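PDB 4MDU: annexin B22 from Schistosoma mansoni, which binds acidic phospholipid membranes and aggregates liposomes in a calcium-dependent manner, takes part in worm reproduction and host-parasite interaction, and may lend structural integrity to the tegument. Local coordinates for residues Ser14-His22 and Arg244-Thr252; Phe36-His46 and Glu73-Tyr82. One frame throughout, in Å; residues are numbered along the deposited sequence.

How the contacts relate
Both contacts use the third of the five helices of an annexin repeat, but they meet it differently. Contact 1 lays the N-terminal peptide, which is mostly loop, on helix 246-260 of repeat 3, its centre about 15 Å from the centre of the chain. Contact 2 is helix against helix within repeat 1, its centre further out at about 26 Å from that of the chain. Each is partly buried, and their nearest atoms are about 16 Å apart. In contact 1 a tyrosine hydroxyl lies close to Ile16 O, a proline sits on a ring and a water joins the two backbones. Contact 2 has no hydrogen bond between its segments and relies on interlocking side chains plus a histidine-tyrosine stack at one end.

Contact 1 (Ser14-His22 and Arg244-Thr252)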
loop_
_atom_site.group_PDB
_atom_site.type_symbol
_atom_site.label_atom_id
_atom_site.label_comp_id
_atom_site.label_asym_id
_atom_site.label_seq_id
_atom_site.Cartn_x
_atom_site.Cartn_y
_atom_site.Cartn_z
ATOM N N SER B 14 25.981 0.916 -11.532
ATOM C CA SER B 14 26.875 1.929 -10.999
ATOM C C SER B 14 27.531 1.451 -9.702
ATOM O O SER B 14 26.864 0.842 -8.867
ATOM C CB SER B 14 26.109 3.225 -10.758
ATOM O OG SER B 14 26.580 3.833 -9.567
ATOM N N LEU B 15 28.820 1.753 -9.520
ATOM C CA LEU B 15 29.560 1.313 -8.330
ATOM C C LEU B 15 29.001 1.872 -7.029
ATOM O O LEU B 15 29.302 1.378 -5.938
ATOM C CB LEU B 15 31.041 1.671 -8.429
ATOM C CG LEU B 15 31.978 0.469 -8.419
ATOM C CD1 LEU B 15 31.793 -0.305 -9.720
ATOM C CD2 LEU B 15 33.420 0.928 -8.260
ATOM N N ILE B 16 28.184 2.909 -7.140
ATOM C CA ILE B 16 27.586 3.482 -5.954
ATOM C C ILE B 16 26.731 2.457 -5.174
ATOM O O ILE B 16 26.538 2.604 -3.964
ATOM C CB ILE B 16 26.761 4.715 -6.312
ATOM C CG1 ILE B 16 26.600 5.608 -5.085
ATOM C CG2 ILE B 16 25.417 4.296 -6.891
ATOM C CD1 ILE B 16 26.499 7.071 -5.427
ATOM N N HIS B 17 26.247 1.418 -5.856
ATOM C CA HIS B 17 25.482 0.333 -5.195
ATOM C C HIS B 17 26.361 -0.777 -4.615
ATOM O O HIS B 17 25.858 -1.700 -3.975
ATOM C CB HIS B 17 24.502 -0.343 -6.167
ATOM C CG HIS B 17 23.597 0.607 -6.887
ATOM N ND1 HIS B 17 22.525 1.222 -6.277
ATOM C CD2 HIS B 17 23.592 1.029 -8.175
ATOM C CE1 HIS B 17 21.901 1.984 -7.157
ATOM N NE2 HIS B 17 22.534 1.892 -8.315
ATOM N N SER B 18 27.664 -0.683 -4.841
ATOM C CA SER B 18 28.542 -1.834 -4.726
ATOM C C SER B 18 29.071 -2.122 -3.336
ATOM O O SER B 18 29.533 -3.228 -3.074
ATOM C CB SER B 18 29.720 -1.676 -5.681
ATOM O OG SER B 18 29.401 -2.176 -6.960
ATOM N N PHE B 19 29.014 -1.142 -2.448
ATOM C CA PHE B 19 29.574 -1.332 -1.115
ATOM C C PHE B 19 28.521 -1.137 -0.036
ATOM O O PHE B 19 27.653 -0.267 -0.154
ATOM C CB PHE B 19 30.730 -0.358 -0.896
ATOM C CG PHE B 19 31.808 -0.469 -1.922
ATOM C CD1 PHE B 19 32.865 -1.347 -1.743
ATOM C CD2 PHE B 19 31.772 0.299 -3.069
ATOM C CE1 PHE B 19 33.872 -1.452 -2.690
ATOM C CE2 PHE B 19 32.779 0.199 -4.024
ATOM C CZ PHE B 19 33.828 -0.680 -3.830
ATOM N N ASP B 20 28.590 -1.955 1.011
ATOM C CA ASP B 20 27.679 -1.804 2.141
ATOM C C ASP B 20 28.024 -0.543 2.935
ATOM O O ASP B 20 28.991 0.148 2.615
ATOM C CB ASP B 20 27.694 -3.053 3.030
ATOM C CG ASP B 20 28.997 -3.229 3.791
ATOM O OD1 ASP B 20 29.276 -4.368 4.213
ATOM O OD2 ASP B 20 29.744 -2.254 3.974
ATOM N N PRO B 21 27.228 -0.231 3.968
ATOM C CA PRO B 21 27.448 1.008 4.730
ATOM C C PRO B 21 28.862 1.113 5.308
ATOM O O PRO B 21 29.385 2.221 5.471
ATOM C CB PRO B 21 26.422 0.898 5.861
ATOM C CG PRO B 21 25.311 0.087 5.257
ATOM C CD PRO B 21 26.020 -0.946 4.414
ATOM N N HIS B 22 29.468 -0.035 5.593
ATOM C CA HIS B 22 30.780 -0.092 6.219
ATOM C C HIS B 22 31.914 -0.219 5.221
ATOM O O HIS B 22 33.057 -0.383 5.615
ATOM C CB HIS B 22 30.842 -1.245 7.220
ATOM C CG HIS B 22 29.806 -1.154 8.293
ATOM N ND1 HIS B 22 28.743 -2.026 8.378
ATOM C CD2 HIS B 22 29.651 -0.271 9.308
ATOM C CE1 HIS B 22 27.986 -1.693 9.408
ATOM N NE2 HIS B 22 28.517 -0.633 9.991
ATOM N N ARG B 244 20.873 12.086 -0.499
ATOM C CA ARG B 244 22.180 11.716 0.042
ATOM C C ARG B 244 22.583 10.363 -0.508
ATOM O O ARG B 244 21.729 9.533 -0.765
ATOM C CB ARG B 244 22.166 11.680 1.570
ATOM C CG ARG B 244 21.854 13.012 2.213
ATOM C CD ARG B 244 22.779 14.151 1.691
ATOM N NE ARG B 244 22.326 15.427 2.236
ATOM C CZ ARG B 244 22.061 16.516 1.524
ATOM N NH1 ARG B 244 22.234 16.517 0.210
ATOM N NH2 ARG B 244 21.638 17.614 2.142
ATOM N N THR B 245 23.878 10.140 -0.691
ATOM C CA THR B 245 24.330 8.851 -1.158
ATOM C C THR B 245 24.063 7.802 -0.071
ATOM O O THR B 245 23.880 8.137 1.104
ATOM C CB THR B 245 25.819 8.876 -1.471
ATOM O OG1 THR B 245 26.551 8.864 -0.243
ATOM C CG2 THR B 245 26.178 10.128 -2.299
ATOM N N PRO B 246 24.040 6.520 -0.453
ATOM C CA PRO B 246 23.747 5.542 0.596
ATOM C C PRO B 246 24.735 5.675 1.756
ATOM O O PRO B 246 24.335 5.574 2.913
ATOM C CB PRO B 246 23.904 4.198 -0.128
ATOM C CG PRO B 246 23.656 4.533 -1.576
ATOM C CD PRO B 246 24.292 5.880 -1.756
ATOM N N TYR B 247 25.997 5.948 1.452
ATOM C CA TYR B 247 27.020 6.085 2.497
ATOM C C TYR B 247 26.745 7.259 3.442
ATOM O O TYR B 247 26.766 7.097 4.673
ATOM C CB TYR B 247 28.412 6.145 1.866
ATOM C CG TYR B 247 28.545 5.124 0.755
ATOM C CD1 TYR B 247 28.789 3.787 1.045
ATOM C CD2 TYR B 247 28.376 5.486 -0.575
ATOM C CE1 TYR B 247 28.877 2.838 0.038
ATOM C CE2 TYR B 247 28.465 4.549 -1.586
ATOM C CZ TYR B 247 28.713 3.220 -1.269
ATOM O OH TYR B 247 28.800 2.276 -2.261
ATOM N N GLN B 248 26.444 8.424 2.863
ATOM C CA GLN B 248 26.078 9.616 3.637
ATOM C C GLN B 248 24.828 9.405 4.500
ATOM O O GLN B 248 24.773 9.894 5.634
ATOM C CB GLN B 248 25.868 10.815 2.698
ATOM C CG GLN B 248 25.573 12.136 3.406
ATOM C CD GLN B 248 26.739 12.621 4.255
ATOM O OE1 GLN B 248 27.898 12.304 3.984
ATOM N NE2 GLN B 248 26.430 13.370 5.302
ATOM N N LEU B 249 23.826 8.692 3.963
ATOM C CA LEU B 249 22.579 8.437 4.688
ATOM C C LEU B 249 22.851 7.602 5.920
ATOM O O LEU B 249 22.300 7.837 6.996
ATOM C CB LEU B 249 21.579 7.686 3.816
ATOM C CG LEU B 249 20.438 8.519 3.281
ATOM C CD1 LEU B 249 19.474 7.646 2.506
ATOM C CD2 LEU B 249 19.754 9.201 4.438
ATOM N N TYR B 250 23.698 6.603 5.746
ATOM C CA TYR B 250 24.074 5.769 6.860
ATOM C C TYR B 250 24.690 6.617 7.970
ATOM O O TYR B 250 24.210 6.622 9.111
ATOM C CB TYR B 250 25.048 4.695 6.421
ATOM C CG TYR B 250 25.424 3.828 7.580
ATOM C CD1 TYR B 250 24.519 2.910 8.097
ATOM C CD2 TYR B 250 26.657 3.949 8.187
ATOM C CE1 TYR B 250 24.844 2.111 9.178
ATOM C CE2 TYR B 250 26.994 3.154 9.271
ATOM C CZ TYR B 250 26.084 2.236 9.760
ATOM O OH TYR B 250 26.416 1.443 10.838
ATOM N N LEU B 251 25.747 7.344 7.636
ATOM C CA LEU B 251 26.330 8.271 8.601
ATOM C C LEU B 251 25.250 9.140 9.236
ATOM O O LEU B 251 25.235 9.328 10.453
ATOM C CB LEU B 251 27.385 9.154 7.951
ATOM C CG LEU B 251 28.015 10.185 8.889
ATOM C CD1 LEU B 251 28.746 9.476 10.036
ATOM C CD2 LEU B 251 28.953 11.121 8.112
ATOM N N THR B 252 24.330 9.644 8.413
ATOM C CA THR B 252 23.282 10.538 8.898
ATOM C C THR B 252 22.406 9.806 9.887
ATOM O O THR B 252 21.964 10.359 10.905
ATOM C CB THR B 252 22.410 11.095 7.740
ATOM O OG1 THR B 252 23.249 11.784 6.813
ATOM C CG2 THR B 252 21.391 12.079 8.260
HETATM O O HOH W 1 28.826 5.385 6.143
#
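The hydroxyl of Tyr247 points into the turn of the N-terminal peptide, where Ile16 O lies 2.9 Å from Tyr247 OH. Tyr247 belongs to the first turn of helix 246-260, the third helix of annexin repeat 3, and the peptide 14-22 runs across that turn. The two flanks of the ring meet different residues: Ile16 CG1 is 4.1 Å from Tyr247 CE2, while Phe19 O comes to 3.3 Å from Tyr247 CE1. Ile16 also crosses Pro246 at roughly a right angle, its CG1 being the branch that touches. Ser14 OG accepts from Ile16 N, an ST turn, and His17 NE2 is hydrogen-bonded to Glu142 OE1.

One helical turn on, Pro21 settles over a face of Tyr250. Its CB makes a CH-pi contact 3.6 Å from the centroid of the Tyr250 ring and 15° off the normal. Tyr250 swings its ring out away from its own N (chi1 -180°), bringing one face against the proline. Beyond it the poorly ordered His22 gives a weak hydrogen bond from NE2 to Tyr250 OH. A water finally ties the backbones together, donating to Pro21 O at 3.3 Å and to Tyr247 O at 3.1 Å.

Contact 2 (Phe36-His46 and Glu73-Tyr82); sequences FSASADAERLH and EICQSYKSLY
His46 and Tyr82 lie face to face, their ring planes 3° apart and their centroids 3.6 Å from each other. His46 reaches the stack with CG anti to the backbone N, and the opposite face of Tyr82 carries CB of its own neighbour Leu81 toward its rim. Tyr78 completes the aromatic cluster at an oblique angle, its plane 53° from that of His46; its CE2 lies at the imidazole edge, while its hydroxyl bonds to Asp89. At the edge of the Tyr82 ring, Tyr82 OH abuts helix 38-48, 3.3 Å from Glu43 CA.

Away from the rings the helices interlock knobs-into-holes, and in both directions. Ala42 drops its methyl among Ile74, Ser77, Tyr78 and Leu81; Ile74 returns the favour among Ala38, Asp41, Ala42 and Leu45. The two branches of Ile74 divide the work: CD1 sits 3.5 Å from Asp41 CB, and CG2 lies 3.6 Å from Leu45 CD1. Phe36, just before the Ser37 N-cap, turns its ring edge to Ile74 CG1 and to Glu73 CB, 3.6 Å from Phe36 CE2. Asp41 OD1 pairs with Arg44 NH1, and OD2 with Arg66 NE.

With Ala38, Ala42 and Ser77 at the crossing, the segment axes come to 8.1 Å at -69°, consistent with small side chains there and with the annexin repeat, whose third helix runs across the other four. Helix 56-63 packs on Asp41 and Leu45 through Ile62, Leu86 of helix 86-93 covers Leu45, Ile74 and Tyr78, and Tyr78 also touches the calcium-site residue Met49 in the loop after helix 38-48.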
loop_
_atom_site.group_PDB
_atom_site.type_symbol
_atom_site.label_atom_id
_atom_site.label_comp_id
_atom_site.label_asym_id
_atom_site.label_seq_id
_atom_site.Cartn_x
_atom_site.Cartn_y
_atom_site.Cartn_z
ATOM N N PHE B 36 34.974 -14.572 -20.762
ATOM C CA PHE B 36 33.752 -14.330 -21.542
ATOM C C PHE B 36 33.944 -14.248 -23.059
ATOM O O PHE B 36 34.647 -13.378 -23.562
ATOM C CB PHE B 36 33.019 -13.074 -21.053
ATOM C CG PHE B 36 31.831 -12.703 -21.900
ATOM C CD1 PHE B 36 30.759 -13.572 -22.031
ATOM C CD2 PHE B 36 31.788 -11.485 -22.572
ATOM C CE1 PHE B 36 29.665 -13.233 -22.815
ATOM C CE2 PHE B 36 30.699 -11.142 -23.350
ATOM C CZ PHE B 36 29.634 -12.020 -23.473
ATOM N N SER B 37 33.293 -15.156 -23.777
ATOM C CA SER B 37 33.276 -15.118 -25.231
ATOM C C SER B 37 31.848 -14.929 -25.745
ATOM O O SER B 37 31.044 -15.865 -25.775
ATOM C CB SER B 37 33.890 -16.386 -25.817
ATOM O OG SER B 37 33.843 -16.363 -27.229
ATOM N N ALA B 38 31.538 -13.702 -26.139
ATOM C CA ALA B 38 30.241 -13.391 -26.703
ATOM C C ALA B 38 29.935 -14.331 -27.859
ATOM O O ALA B 38 28.867 -14.928 -27.910
ATOM C CB ALA B 38 30.203 -11.939 -27.160
ATOM N N SER B 39 30.870 -14.477 -28.787
ATOM C CA SER B 39 30.618 -15.318 -29.952
ATOM C C SER B 39 30.430 -16.775 -29.568
ATOM O O SER B 39 29.545 -17.444 -30.100
ATOM C CB SER B 39 31.732 -15.188 -30.985
ATOM O OG SER B 39 32.993 -15.256 -30.360
ATOM N N ALA B 40 31.255 -17.269 -28.648
ATOM C CA ALA B 40 31.139 -18.664 -28.223
ATOM C C ALA B 40 29.771 -18.931 -27.600
ATOM O O ALA B 40 29.148 -19.959 -27.858
ATOM C CB ALA B 40 32.246 -19.028 -27.254
ATOM N N ASP B 41 29.301 -17.999 -26.778
ATOM C CA ASP B 41 27.976 -18.136 -26.184
ATOM C C ASP B 41 26.893 -18.062 -27.246
ATOM O O ASP B 41 25.939 -18.844 -27.232
ATOM C CB ASP B 41 27.758 -17.069 -25.114
ATOM C CG ASP B 41 28.434 -17.423 -23.816
ATOM O OD1 ASP B 41 28.559 -18.633 -23.544
ATOM O OD2 ASP B 41 28.833 -16.505 -23.078
ATOM N N ALA B 42 27.044 -17.101 -28.156
ATOM C CA ALA B 42 26.154 -16.979 -29.307
ATOM C C ALA B 42 26.034 -18.313 -30.040
ATOM O O ALA B 42 24.928 -18.784 -30.304
ATOM C CB ALA B 42 26.653 -15.880 -30.264
ATOM N N GLU B 43 27.178 -18.911 -30.372
ATOM C CA GLU B 43 27.199 -20.192 -31.073
ATOM C C GLU B 43 26.401 -21.216 -30.296
ATOM O O GLU B 43 25.524 -21.875 -30.848
ATOM C CB GLU B 43 28.628 -20.709 -31.261
ATOM C CG GLU B 43 29.362 -20.144 -32.470
ATOM C CD GLU B 43 30.625 -20.928 -32.810
ATOM O OE1 GLU B 43 30.909 -21.934 -32.124
ATOM O OE2 GLU B 43 31.332 -20.542 -33.766
ATOM N N ARG B 44 26.712 -21.342 -29.010
ATOM C CA ARG B 44 26.049 -22.324 -28.158
ATOM C C ARG B 44 24.539 -22.118 -28.092
ATOM O O ARG B 44 23.771 -23.083 -28.180
ATOM C CB ARG B 44 26.660 -22.345 -26.753
ATOM C CG ARG B 44 28.078 -22.880 -26.728
ATOM C CD ARG B 44 28.569 -23.118 -25.308
ATOM N NE ARG B 44 30.028 -23.175 -25.231
ATOM C CZ ARG B 44 30.796 -22.155 -24.859
ATOM N NH1 ARG B 44 30.244 -20.993 -24.522
ATOM N NH2 ARG B 44 32.116 -22.296 -24.819
ATOM N N LEU B 45 24.110 -20.869 -27.941
ATOM C CA LEU B 45 22.684 -20.582 -27.962
ATOM C C LEU B 45 22.118 -21.029 -29.298
ATOM O O LEU B 45 21.087 -21.702 -29.361
ATOM C CB LEU B 45 22.410 -19.099 -27.721
ATOM C CG LEU B 45 22.707 -18.639 -26.287
ATOM C CD1 LEU B 45 22.685 -17.115 -26.153
ATOM C CD2 LEU B 45 21.745 -19.311 -25.301
ATOM N N HIS B 46 22.815 -20.675 -30.369
ATOM C CA HIS B 46 22.349 -21.020 -31.703
ATOM C C HIS B 46 22.119 -22.528 -31.857
ATOM O O HIS B 46 21.059 -22.961 -32.319
ATOM C CB HIS B 46 23.338 -20.519 -32.748
ATOM C CG HIS B 46 22.793 -20.527 -34.137
ATOM N ND1 HIS B 46 23.084 -21.521 -35.044
ATOM C CD2 HIS B 46 21.964 -19.666 -34.773
ATOM C CE1 HIS B 46 22.464 -21.269 -36.182
ATOM N NE2 HIS B 46 21.777 -20.149 -36.044
ATOM N N GLU B 73 26.096 -8.160 -25.026
ATOM C CA GLU B 73 27.218 -8.543 -25.875
ATOM C C GLU B 73 26.850 -9.769 -26.680
ATOM O O GLU B 73 27.248 -9.903 -27.835
ATOM C CB GLU B 73 28.454 -8.840 -25.046
ATOM C CG GLU B 73 29.161 -7.621 -24.541
ATOM C CD GLU B 73 30.486 -7.430 -25.230
ATOM O OE1 GLU B 73 31.509 -7.912 -24.693
ATOM O OE2 GLU B 73 30.503 -6.813 -26.319
ATOM N N ILE B 74 26.087 -10.675 -26.072
ATOM C CA ILE B 74 25.726 -11.906 -26.764
ATOM C C ILE B 74 24.711 -11.631 -27.871
ATOM O O ILE B 74 24.850 -12.137 -28.983
ATOM C CB ILE B 74 25.198 -12.991 -25.808
ATOM C CG1 ILE B 74 26.296 -13.399 -24.826
ATOM C CG2 ILE B 74 24.711 -14.207 -26.601
ATOM C CD1 ILE B 74 25.838 -14.396 -23.790
ATOM N N CYS B 75 23.699 -10.823 -27.561
ATOM C CA CYS B 75 22.734 -10.374 -28.563
ATOM C C CYS B 75 23.446 -9.851 -29.813
ATOM O O CYS B 75 23.150 -10.274 -30.933
ATOM C CB CYS B 75 21.839 -9.267 -27.997
ATOM S SG CYS B 75 20.627 -9.825 -26.796
ATOM N N GLN B 76 24.380 -8.928 -29.607
ATOM C CA GLN B 76 25.100 -8.306 -30.709
ATOM C C GLN B 76 25.850 -9.356 -31.524
ATOM O O GLN B 76 25.704 -9.436 -32.746
ATOM C CB GLN B 76 26.078 -7.260 -30.183
ATOM C CG GLN B 76 26.899 -6.591 -31.273
ATOM C CD GLN B 76 28.059 -5.782 -30.722
ATOM O OE1 GLN B 76 28.875 -6.290 -29.950
ATOM N NE2 GLN B 76 28.137 -4.515 -31.114
ATOM N N SER B 77 26.645 -10.168 -30.837
ATOM C CA SER B 77 27.461 -11.161 -31.502
ATOM C C SER B 77 26.587 -12.095 -32.329
ATOM O O SER B 77 26.886 -12.379 -33.485
ATOM C CB SER B 77 28.274 -11.951 -30.480
ATOM O OG SER B 77 28.940 -13.034 -31.104
ATOM N N TYR B 78 25.496 -12.556 -31.732
ATOM C CA TYR B 78 24.559 -13.443 -32.411
ATOM C C TYR B 78 23.936 -12.772 -33.637
ATOM O O TYR B 78 23.623 -13.435 -34.629
ATOM C CB TYR B 78 23.480 -13.880 -31.423
ATOM C CG TYR B 78 22.440 -14.870 -31.935
ATOM C CD1 TYR B 78 21.308 -14.427 -32.612
ATOM C CD2 TYR B 78 22.558 -16.227 -31.684
ATOM C CE1 TYR B 78 20.343 -15.306 -33.053
ATOM C CE2 TYR B 78 21.590 -17.125 -32.121
ATOM C CZ TYR B 78 20.483 -16.654 -32.808
ATOM O OH TYR B 78 19.511 -17.521 -33.255
ATOM N N LYS B 79 23.764 -11.456 -33.568
ATOM C CA LYS B 79 23.137 -10.706 -34.653
ATOM C C LYS B 79 24.061 -10.674 -35.868
ATOM O O LYS B 79 23.669 -11.053 -36.967
ATOM C CB LYS B 79 22.805 -9.283 -34.196
ATOM C CG LYS B 79 21.893 -8.501 -35.135
ATOM C CD LYS B 79 20.451 -8.976 -35.032
ATOM C CE LYS B 79 19.518 -8.093 -35.846
ATOM N N SER B 80 25.294 -10.229 -35.656
ATOM C CA SER B 80 26.288 -10.182 -36.716
ATOM C C SER B 80 26.573 -11.575 -37.266
ATOM O O SER B 80 26.852 -11.742 -38.455
ATOM C CB SER B 80 27.584 -9.587 -36.184
ATOM O OG SER B 80 28.213 -10.503 -35.311
ATOM N N LEU B 81 26.495 -12.570 -36.388
ATOM C CA LEU B 81 26.866 -13.938 -36.724
ATOM C C LEU B 81 25.809 -14.695 -37.519
ATOM O O LEU B 81 26.144 -15.533 -38.352
ATOM C CB LEU B 81 27.186 -14.724 -35.454
ATOM C CG LEU B 81 28.604 -15.274 -35.317
ATOM C CD1 LEU B 81 29.630 -14.152 -35.485
ATOM C CD2 LEU B 81 28.770 -15.982 -33.971
ATOM N N TYR B 82 24.537 -14.420 -37.264
ATOM C CA TYR B 82 23.491 -15.221 -37.886
ATOM C C TYR B 82 22.434 -14.397 -38.598
ATOM O O TYR B 82 21.371 -14.912 -38.937
ATOM C CB TYR B 82 22.831 -16.123 -36.845
ATOM C CG TYR B 82 23.807 -17.034 -36.136
ATOM C CD1 TYR B 82 24.348 -18.135 -36.785
ATOM C CD2 TYR B 82 24.189 -16.796 -34.818
ATOM C CE1 TYR B 82 25.240 -18.973 -36.150
ATOM C CE2 TYR B 82 25.085 -17.633 -34.174
ATOM C CZ TYR B 82 25.604 -18.722 -34.848
ATOM O OH TYR B 82 26.492 -19.569 -34.228
#